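Local coordinates for PrgX (PDB 2AWI), which acts as the receptor for the peptide sex pheromone cCF10 and as a repressor, probably DNA-binding, that regulates conjugation in Enterococcus faecalis, at residues Phe2-Leu8 / Ile61-Met67; Asp187-Thr192 / Ile226-Tyr232; Leu194-Leu198 / Ala210-Ile214. The protein carries 1 engineered substitution. All coordinates share one frame; numbering follows the deposited sequence.

Interaction 1: residues Phe2-Leu8 / Ile61-Met67; sequences FKIGSVL and ILNRAGM
Phe-2 lies against residues 65-67, one edge of its ring turned to Ala-65 O and Gly-66 C. Its CE2 comes 3.3 Å from CG of the selenomethionine Met-67, and the selenium sits 5.0 Å from the ring centroid, 39° off the normal, an oblique Met-aromatic contact whose details are uncertain because Met-67 is poorly ordered. Lys-3, the N-cap of helix 4-14, gives the one hydrogen bond between the segments: its backbone N donates weakly to Ala-65 O over 3.4 Å, while its poorly ordered side chain runs by the carbonyls of Ala-65 and Arg-64. The nearest pair of CA atoms is Ile-4 and Ala-65, 5.0 Å apart, and CG1 of Ile-4 rests on Ala-65 CB at 3.7 Å. Val-7 points toward the partner helix. With CG1 anti to the backbone N (chi1 167°), that methyl meets Ile-61 CG2 at 4.0 Å and CB of Arg-64, and CG2 settles on Ala-65 CA. Leu-8 adds a looser touch of CD2 on Ile-61 CD1. Ile-4 and Leu-8 also pack on helix 44-54, and Phe-2 touches Ser-48 of the second subunit. The contact thus joins helix 4-14 to helix 58-67 in the N-terminal, helix-turn-helix-family part mainly through apolar side chains, some resting on backbone carbonyls, with small Ala-65 allowing the close approach and a single weak backbone bond adding little direction.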
loop_
_atom_site.group_PDB
_atom_site.type_symbol
_atom_site.label_atom_id
_atom_site.label_comp_id
_atom_site.label_asym_id
_atom_site.label_seq_id
_atom_site.Cartn_x
_atom_site.Cartn_y
_atom_site.Cartn_z
ATOM N N PHE A 2 -51.436 -2.671 20.928
ATOM C CA PHE A 2 -50.693 -3.705 20.149
ATOM C C PHE A 2 -51.623 -4.804 19.628
ATOM O O PHE A 2 -52.584 -5.194 20.295
ATOM C CB PHE A 2 -49.592 -4.341 21.012
ATOM C CG PHE A 2 -48.662 -3.345 21.646
ATOM C CD1 PHE A 2 -48.981 -2.755 22.867
ATOM C CD2 PHE A 2 -47.478 -2.975 21.014
ATOM C CE1 PHE A 2 -48.134 -1.808 23.450
ATOM C CE2 PHE A 2 -46.624 -2.029 21.586
ATOM C CZ PHE A 2 -46.954 -1.445 22.806
ATOM N N LYS A 3 -51.323 -5.298 18.431
ATOM C CA LYS A 3 -52.111 -6.354 17.801
ATOM C C LYS A 3 -51.435 -7.707 18.031
ATOM O O LYS A 3 -51.159 -8.442 17.081
ATOM C CB LYS A 3 -52.223 -6.081 16.299
ATOM C CG LYS A 3 -50.877 -5.784 15.652
ATOM C CD LYS A 3 -50.975 -5.555 14.152
ATOM C CE LYS A 3 -49.605 -5.208 13.575
ATOM N NZ LYS A 3 -49.619 -5.049 12.090
ATOM N N ILE A 4 -51.170 -8.030 19.295
ATOM C CA ILE A 4 -50.513 -9.286 19.644
ATOM C C ILE A 4 -51.335 -10.516 19.275
ATOM O O ILE A 4 -50.816 -11.465 18.687
ATOM C CB ILE A 4 -50.186 -9.348 21.155
ATOM C CG1 ILE A 4 -49.177 -8.259 21.520
ATOM C CG2 ILE A 4 -49.620 -10.705 21.502
ATOM C CD1 ILE A 4 -48.858 -8.185 23.003
ATOM N N GLY A 5 -52.616 -10.504 19.625
ATOM C CA GLY A 5 -53.468 -11.637 19.315
ATOM C C GLY A 5 -53.548 -11.921 17.828
ATOM O O GLY A 5 -53.467 -13.073 17.399
ATOM N N SER A 6 -53.703 -10.873 17.028
ATOM C CA SER A 6 -53.803 -11.059 15.588
ATOM C C SER A 6 -52.499 -11.617 15.027
ATOM O O SER A 6 -52.505 -12.375 14.054
ATOM C CB SER A 6 -54.152 -9.739 14.898
ATOM O OG SER A 6 -53.010 -8.921 14.783
ATOM N N VAL A 7 -51.377 -11.246 15.637
ATOM C CA VAL A 7 -50.091 -11.757 15.183
ATOM C C VAL A 7 -50.000 -13.247 15.520
ATOM O O VAL A 7 -49.507 -14.041 14.714
ATOM C CB VAL A 7 -48.913 -10.987 15.832
ATOM C CG1 VAL A 7 -47.603 -11.730 15.594
ATOM C CG2 VAL A 7 -48.821 -9.579 15.228
ATOM N N LEU A 8 -50.483 -13.625 16.705
ATOM C CA LEU A 8 -50.480 -15.029 17.115
ATOM C C LEU A 8 -51.315 -15.858 16.130
ATOM O O LEU A 8 -50.948 -16.984 15.783
ATOM C CB LEU A 8 -51.052 -15.186 18.528
ATOM C CG LEU A 8 -50.189 -14.696 19.695
ATOM C CD1 LEU A 8 -50.927 -14.940 20.995
ATOM C CD2 LEU A 8 -48.848 -15.423 19.707
ATOM N N ILE A 61 -42.081 -11.648 17.915
ATOM C CA ILE A 61 -43.531 -11.539 17.960
ATOM C C ILE A 61 -43.913 -10.155 18.467
ATOM O O ILE A 61 -44.742 -9.479 17.856
ATOM C CB ILE A 61 -44.162 -12.638 18.866
ATOM C CG1 ILE A 61 -43.940 -14.018 18.238
ATOM C CG2 ILE A 61 -45.647 -12.369 19.053
ATOM C CD1 ILE A 61 -44.506 -15.192 19.050
ATOM N N LEU A 62 -43.309 -9.733 19.579
ATOM C CA LEU A 62 -43.579 -8.406 20.127
ATOM C C LEU A 62 -43.363 -7.355 19.045
ATOM O O LEU A 62 -44.222 -6.516 18.798
ATOM C CB LEU A 62 -42.666 -8.115 21.321
ATOM C CG LEU A 62 -43.131 -8.718 22.650
ATOM C CD1 LEU A 62 -42.139 -8.425 23.768
ATOM C CD2 LEU A 62 -44.488 -8.135 22.988
ATOM N N ASN A 63 -42.221 -7.417 18.379
ATOM C CA ASN A 63 -41.932 -6.460 17.323
ATOM C C ASN A 63 -42.991 -6.523 16.231
ATOM O O ASN A 63 -43.515 -5.495 15.819
ATOM C CB ASN A 63 -40.545 -6.722 16.726
ATOM C CG ASN A 63 -39.429 -6.104 17.546
ATOM O OD1 ASN A 63 -39.197 -4.903 17.485
ATOM N ND2 ASN A 63 -38.736 -6.925 18.323
ATOM N N ARG A 64 -43.307 -7.726 15.760
ATOM C CA ARG A 64 -44.314 -7.875 14.713
ATOM C C ARG A 64 -45.644 -7.271 15.143
ATOM O O ARG A 64 -46.417 -6.791 14.311
ATOM C CB ARG A 64 -44.499 -9.354 14.357
ATOM C CG ARG A 64 -43.422 -9.900 13.433
ATOM C CD ARG A 64 -43.430 -11.416 13.404
ATOM N NE ARG A 64 -42.354 -11.942 12.573
ATOM C CZ ARG A 64 -42.335 -11.869 11.248
ATOM N NH1 ARG A 64 -43.339 -11.301 10.601
ATOM N NH2 ARG A 64 -41.297 -12.346 10.574
ATOM N N ALA A 65 -45.898 -7.289 16.447
ATOM C CA ALA A 65 -47.130 -6.741 17.005
ATOM C C ALA A 65 -47.124 -5.216 17.021
ATOM O O ALA A 65 -48.123 -4.598 17.383
ATOM C CB ALA A 65 -47.348 -7.270 18.418
ATOM N N GLY A 66 -46.000 -4.607 16.657
ATOM C CA GLY A 66 -45.949 -3.157 16.623
ATOM C C GLY A 66 -44.988 -2.422 17.543
ATOM O O GLY A 66 -45.040 -1.193 17.615
HETATM N N MSE A 67 -44.115 -3.140 18.244
HETATM C CA MSE A 67 -43.164 -2.481 19.135
HETATM C C MSE A 67 -41.936 -1.943 18.403
HETATM O O MSE A 67 -40.897 -1.672 19.012
HETATM C CB MSE A 67 -42.731 -3.427 20.251
HETATM C CG MSE A 67 -43.863 -3.789 21.185
HETATM SE SE MSE A 67 -43.248 -4.175 22.968
HETATM C CE MSE A 67 -43.181 -2.366 23.658
#

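Interaction 2: residues Asp187-Thr192 / Ile226-Tyr232; sequences DLTIQT and ISINGYY
Asp-187 and Thr-192 of helix 184-203 grip the two ends of the segment leading into helix 230-248, which starts with an N-cap at Asn-229, inside the C-terminal TPR-family region. Two hydrogen bonds cross between the segments. Ser-227 N donates to Asp-187 OD1 over 2.7 Å, with an N-H...O angle of 141°, reaching the carboxylate from above its plane; a water also donates to this oxygen, and OD2 is taken by Ser-181. About a turn and a half further along, Tyr-232 OH donates to Thr-192 OG1 at 2.9 Å. Two bonds within the segments support these: Thr-192 OG1 donates in turn to Leu-188 O, a short relay from the phenol to the helix backbone, and Tyr-232 N donates to Asn-229 OD1 at 2.8 Å, the capping bond. Between them, the end of the Gln-191 side chain lies beside the Ser-227 to Asn-229 backbone. In van der Waals contact, the Ile-226 CD1 methyl lies against the carboxylate of Asp-187, 3.4 Å from CG, and Gln-191 CB meets the edge of the Tyr-232 ring at CD1. The apolar contact is Leu-188 CD2 on Tyr-232 CE1, also 3.4 Å; Leu-188 reaches it with CG roughly anti to its own N (chi1 -152°), and packs on Lys-184 of the second subunit. The Tyr-232 ring has Asn-229 CG over one face, 3.7 Å above the plane and offset toward the rim.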
loop_
_atom_site.group_PDB
_atom_site.type_symbol
_atom_site.label_atom_id
_atom_site.label_comp_id
_atom_site.label_asym_id
_atom_site.label_seq_id
_atom_site.Cartn_x
_atom_site.Cartn_y
_atom_site.Cartn_z
ATOM N N ASP A 187 -27.020 -2.778 24.668
ATOM C CA ASP A 187 -25.619 -2.867 24.265
ATOM C C ASP A 187 -25.189 -1.700 23.370
ATOM O O ASP A 187 -24.131 -1.103 23.579
ATOM C CB ASP A 187 -25.365 -4.174 23.513
ATOM C CG ASP A 187 -25.465 -5.402 24.405
ATOM O OD1 ASP A 187 -25.243 -6.513 23.889
ATOM O OD2 ASP A 187 -25.759 -5.265 25.612
ATOM N N LEU A 188 -26.010 -1.380 22.371
ATOM C CA LEU A 188 -25.695 -0.308 21.433
ATOM C C LEU A 188 -25.570 1.032 22.152
ATOM O O LEU A 188 -24.618 1.778 21.946
ATOM C CB LEU A 188 -26.792 -0.200 20.372
ATOM C CG LEU A 188 -26.447 0.329 18.973
ATOM C CD1 LEU A 188 -27.659 1.039 18.421
ATOM C CD2 LEU A 188 -25.276 1.273 19.003
ATOM N N THR A 189 -26.547 1.319 22.996
ATOM C CA THR A 189 -26.597 2.560 23.746
ATOM C C THR A 189 -25.405 2.791 24.675
ATOM O O THR A 189 -24.870 3.895 24.742
ATOM C CB THR A 189 -27.879 2.613 24.560
ATOM O OG1 THR A 189 -28.991 2.365 23.689
ATOM C CG2 THR A 189 -28.036 3.978 25.213
ATOM N N ILE A 190 -24.988 1.757 25.392
ATOM C CA ILE A 190 -23.864 1.903 26.296
ATOM C C ILE A 190 -22.565 2.083 25.515
ATOM O O ILE A 190 -21.584 2.603 26.050
ATOM C CB ILE A 190 -23.745 0.687 27.228
ATOM C CG1 ILE A 190 -23.418 -0.564 26.413
ATOM C CG2 ILE A 190 -25.057 0.490 27.986
ATOM C CD1 ILE A 190 -23.224 -1.793 27.256
ATOM N N GLN A 191 -22.569 1.659 24.248
ATOM C CA GLN A 191 -21.398 1.772 23.381
ATOM C C GLN A 191 -21.300 3.139 22.720
ATOM O O GLN A 191 -20.210 3.677 22.551
ATOM C CB GLN A 191 -21.436 0.704 22.288
ATOM C CG GLN A 191 -20.793 -0.617 22.662
ATOM C CD GLN A 191 -21.113 -1.720 21.667
ATOM O OE1 GLN A 191 -22.164 -2.353 21.745
ATOM N NE2 GLN A 191 -20.212 -1.941 20.718
ATOM N N THR A 192 -22.445 3.693 22.340
ATOM C CA THR A 192 -22.483 4.991 21.680
ATOM C C THR A 192 -21.802 6.059 22.530
ATOM O O THR A 192 -21.058 6.891 22.012
ATOM C CB THR A 192 -23.938 5.418 21.392
ATOM O OG1 THR A 192 -24.580 4.408 20.600
ATOM C CG2 THR A 192 -23.977 6.742 20.629
ATOM N N ILE A 226 -22.512 -10.178 25.171
ATOM C CA ILE A 226 -22.505 -8.783 24.735
ATOM C C ILE A 226 -22.518 -8.713 23.207
ATOM O O ILE A 226 -21.978 -9.587 22.535
ATOM C CB ILE A 226 -21.236 -8.038 25.236
ATOM C CG1 ILE A 226 -21.374 -6.535 24.998
ATOM C CG2 ILE A 226 -19.998 -8.553 24.497
ATOM C CD1 ILE A 226 -22.439 -5.894 25.830
ATOM N N SER A 227 -23.134 -7.675 22.661
ATOM C CA SER A 227 -23.176 -7.497 21.214
ATOM C C SER A 227 -22.385 -6.259 20.829
ATOM O O SER A 227 -22.937 -5.162 20.740
ATOM C CB SER A 227 -24.613 -7.337 20.722
ATOM O OG SER A 227 -25.270 -8.587 20.659
ATOM N N ILE A 228 -21.088 -6.431 20.610
ATOM C CA ILE A 228 -20.245 -5.307 20.226
ATOM C C ILE A 228 -20.619 -4.877 18.802
ATOM O O ILE A 228 -20.807 -5.715 17.922
ATOM C CB ILE A 228 -18.736 -5.697 20.259
ATOM C CG1 ILE A 228 -18.352 -6.224 21.648
ATOM C CG2 ILE A 228 -17.882 -4.493 19.883
ATOM C CD1 ILE A 228 -18.454 -5.159 22.764
ATOM N N ASN A 229 -20.729 -3.573 18.587
ATOM C CA ASN A 229 -21.065 -3.029 17.280
ATOM C C ASN A 229 -19.796 -2.989 16.448
ATOM O O ASN A 229 -18.836 -2.293 16.795
ATOM C CB ASN A 229 -21.633 -1.618 17.438
ATOM C CG ASN A 229 -21.930 -0.943 16.107
ATOM O OD1 ASN A 229 -21.039 -0.739 15.282
ATOM N ND2 ASN A 229 -23.189 -0.586 15.902
ATOM N N GLY A 230 -19.799 -3.742 15.350
ATOM C CA GLY A 230 -18.647 -3.806 14.472
ATOM C C GLY A 230 -18.143 -2.462 13.971
ATOM O O GLY A 230 -16.933 -2.238 13.897
ATOM N N TYR A 231 -19.058 -1.570 13.611
ATOM C CA TYR A 231 -18.666 -0.254 13.123
ATOM C C TYR A 231 -17.956 0.531 14.224
ATOM O O TYR A 231 -16.967 1.217 13.974
ATOM C CB TYR A 231 -19.894 0.528 12.639
ATOM C CG TYR A 231 -20.621 -0.111 11.477
ATOM C CD1 TYR A 231 -19.965 -0.382 10.271
ATOM C CD2 TYR A 231 -21.974 -0.417 11.566
ATOM C CE1 TYR A 231 -20.649 -0.932 9.189
ATOM C CE2 TYR A 231 -22.661 -0.969 10.492
ATOM C CZ TYR A 231 -21.996 -1.223 9.311
ATOM O OH TYR A 231 -22.696 -1.768 8.262
ATOM N N TYR A 232 -18.479 0.432 15.441
ATOM C CA TYR A 232 -17.904 1.115 16.590
ATOM C C TYR A 232 -16.535 0.530 16.929
ATOM O O TYR A 232 -15.612 1.254 17.291
ATOM C CB TYR A 232 -18.828 0.966 17.808
ATOM C CG TYR A 232 -20.073 1.839 17.801
ATOM C CD1 TYR A 232 -21.005 1.746 18.830
ATOM C CD2 TYR A 232 -20.303 2.773 16.791
ATOM C CE1 TYR A 232 -22.140 2.566 18.862
ATOM C CE2 TYR A 232 -21.446 3.603 16.815
ATOM C CZ TYR A 232 -22.349 3.487 17.855
ATOM O OH TYR A 232 -23.457 4.294 17.906
HETATM O O HOH W 1 -26.912 -8.653 23.548
#

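Interaction 3: residues Leu194-Leu198 / Ala210-Ile214; sequences LKNAL and AQYYI
Tyr-213 and Leu-198 dominate an antiparallel helix-helix contact, buried in the C-terminal TPR-family region, where helix 184-203 and the next helix in the chain, 207-220, pair as a helical hairpin. The short axes run 163° apart in direction and approach to 9.1 Å. Tyr-213 points at the partner helix with its ring laid flat under Ala-197: CB sits over the ring centre, 3.4 Å from the centroid and 12° off the normal, a CH-pi contact. On the opposite face lies CD2 of neighbouring Tyr-212, offset toward the rim, so the ring is held between a methyl and another aromatic side chain. Leu-194 CD2 closes the edge of the ring at CD1, 4.0 Å away. One turn on, Leu-198 has its CG anti to the backbone N (chi1 174°), which carries CG, and with it the two methyls, over helix 207-220. CD1 touches Ala-210 CB at 3.7 Å and CD2 presses on Ile-214 CG1 at 3.5 Å, tighter than ordinary van der Waals contact. Beyond them, Leu-198 also meets Leu-239 of helix 230-248. No hydrogen bond crosses between the segments, and the phenol of Tyr-213 bonds to Tyr-165 OH. The pair is therefore held by shape and dispersion, while the tyrosine hydroxyl, at the far end of a ring clasped on both faces, is satisfied by a residue outside the hairpin.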
loop_
_atom_site.group_PDB
_atom_site.type_symbol
_atom_site.label_atom_id
_atom_site.label_comp_id
_atom_site.label_asym_id
_atom_site.label_seq_id
_atom_site.Cartn_x
_atom_site.Cartn_y
_atom_site.Cartn_z
ATOM N N LEU A 194 -19.390 5.788 24.804
ATOM C CA LEU A 194 -17.947 5.672 24.770
ATOM C C LEU A 194 -17.370 6.196 23.471
ATOM O O LEU A 194 -16.411 6.961 23.486
ATOM C CB LEU A 194 -17.533 4.212 24.993
ATOM C CG LEU A 194 -18.236 3.549 26.184
ATOM C CD1 LEU A 194 -17.804 2.104 26.316
ATOM C CD2 LEU A 194 -17.915 4.324 27.447
ATOM N N LYS A 195 -17.961 5.803 22.348
ATOM C CA LYS A 195 -17.458 6.238 21.054
ATOM C C LYS A 195 -17.501 7.758 20.936
ATOM O O LYS A 195 -16.525 8.381 20.513
ATOM C CB LYS A 195 -18.270 5.584 19.934
ATOM C CG LYS A 195 -17.694 5.769 18.532
ATOM C CD LYS A 195 -18.240 7.012 17.857
ATOM C CE LYS A 195 -19.736 6.884 17.596
ATOM N NZ LYS A 195 -20.319 8.110 16.972
ATOM N N ASN A 196 -18.628 8.355 21.311
ATOM C CA ASN A 196 -18.764 9.801 21.238
ATOM C C ASN A 196 -17.849 10.490 22.236
ATOM O O ASN A 196 -17.244 11.519 21.934
ATOM C CB ASN A 196 -20.212 10.230 21.496
ATOM C CG ASN A 196 -21.141 9.829 20.374
ATOM O OD1 ASN A 196 -20.709 9.633 19.241
ATOM N ND2 ASN A 196 -22.426 9.722 20.678
ATOM N N ALA A 197 -17.743 9.918 23.428
ATOM C CA ALA A 197 -16.893 10.498 24.454
ATOM C C ALA A 197 -15.433 10.428 24.027
ATOM O O ALA A 197 -14.688 11.389 24.209
ATOM C CB ALA A 197 -17.088 9.765 25.777
ATOM N N LEU A 198 -15.033 9.296 23.452
ATOM C CA LEU A 198 -13.649 9.105 23.013
ATOM C C LEU A 198 -13.266 9.995 21.834
ATOM O O LEU A 198 -12.117 10.417 21.712
ATOM C CB LEU A 198 -13.404 7.635 22.657
ATOM C CG LEU A 198 -12.044 7.286 22.046
ATOM C CD1 LEU A 198 -10.936 7.843 22.911
ATOM C CD2 LEU A 198 -11.907 5.779 21.912
ATOM N N ALA A 210 -9.071 9.838 27.068
ATOM C CA ALA A 210 -9.172 8.930 25.936
ATOM C C ALA A 210 -8.903 7.499 26.371
ATOM O O ALA A 210 -9.639 6.588 25.999
ATOM C CB ALA A 210 -8.194 9.340 24.833
ATOM N N GLN A 211 -7.853 7.299 27.159
ATOM C CA GLN A 211 -7.516 5.959 27.620
ATOM C C GLN A 211 -8.651 5.414 28.489
ATOM O O GLN A 211 -8.958 4.223 28.464
ATOM C CB GLN A 211 -6.208 5.974 28.418
ATOM C CG GLN A 211 -5.663 4.580 28.724
ATOM C CD GLN A 211 -4.447 4.595 29.643
ATOM O OE1 GLN A 211 -3.833 3.556 29.896
ATOM N NE2 GLN A 211 -4.096 5.776 30.150
ATOM N N TYR A 212 -9.276 6.292 29.260
ATOM C CA TYR A 212 -10.365 5.864 30.113
ATOM C C TYR A 212 -11.407 5.158 29.254
ATOM O O TYR A 212 -11.727 3.991 29.480
ATOM C CB TYR A 212 -11.003 7.069 30.827
ATOM C CG TYR A 212 -12.295 6.728 31.538
ATOM C CD1 TYR A 212 -12.296 5.937 32.688
ATOM C CD2 TYR A 212 -13.524 7.137 31.021
ATOM C CE1 TYR A 212 -13.497 5.557 33.303
ATOM C CE2 TYR A 212 -14.726 6.764 31.624
ATOM C CZ TYR A 212 -14.705 5.973 32.760
ATOM O OH TYR A 212 -15.894 5.569 33.337
ATOM N N TYR A 213 -11.925 5.876 28.261
ATOM C CA TYR A 213 -12.949 5.341 27.374
ATOM C C TYR A 213 -12.494 4.132 26.562
ATOM O O TYR A 213 -13.250 3.177 26.391
ATOM C CB TYR A 213 -13.455 6.456 26.467
ATOM C CG TYR A 213 -14.146 7.550 27.252
ATOM C CD1 TYR A 213 -15.309 7.284 27.974
ATOM C CD2 TYR A 213 -13.624 8.845 27.295
ATOM C CE1 TYR A 213 -15.939 8.279 28.722
ATOM C CE2 TYR A 213 -14.245 9.848 28.036
ATOM C CZ TYR A 213 -15.404 9.557 28.747
ATOM O OH TYR A 213 -16.031 10.543 29.472
ATOM N N ILE A 214 -11.261 4.163 26.069
ATOM C CA ILE A 214 -10.739 3.040 25.311
ATOM C C ILE A 214 -10.779 1.809 26.212
ATOM O O ILE A 214 -11.071 0.702 25.759
ATOM C CB ILE A 214 -9.289 3.305 24.851
ATOM C CG1 ILE A 214 -9.293 4.372 23.750
ATOM C CG2 ILE A 214 -8.632 2.004 24.372
ATOM C CD1 ILE A 214 -7.923 4.641 23.142
#

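How the interactions relate
From the N terminus, interaction 1 comes first: 2-8 meets 61-67 and closes a mostly helical loop, bringing helix 4-14 and helix 58-67 together in the N-terminal, helix-turn-helix-family part. The chain then runs through the helices up to 184-203, which serves both remaining contacts. Its earlier part, 187-192, opens interaction 2, and 194-198, further along the same helix, meets 210-214 after the chain reverses between the two helices; this interaction 3 is nested inside the loop that 226-232 closes. These two touch where Tyr-232 packs on Lys-195, so helices 184-203, 207-220 and 230-248 are tied together. Interaction 1 lies apart, its centre 27 Å from that of interaction 2, but both border the second subunit.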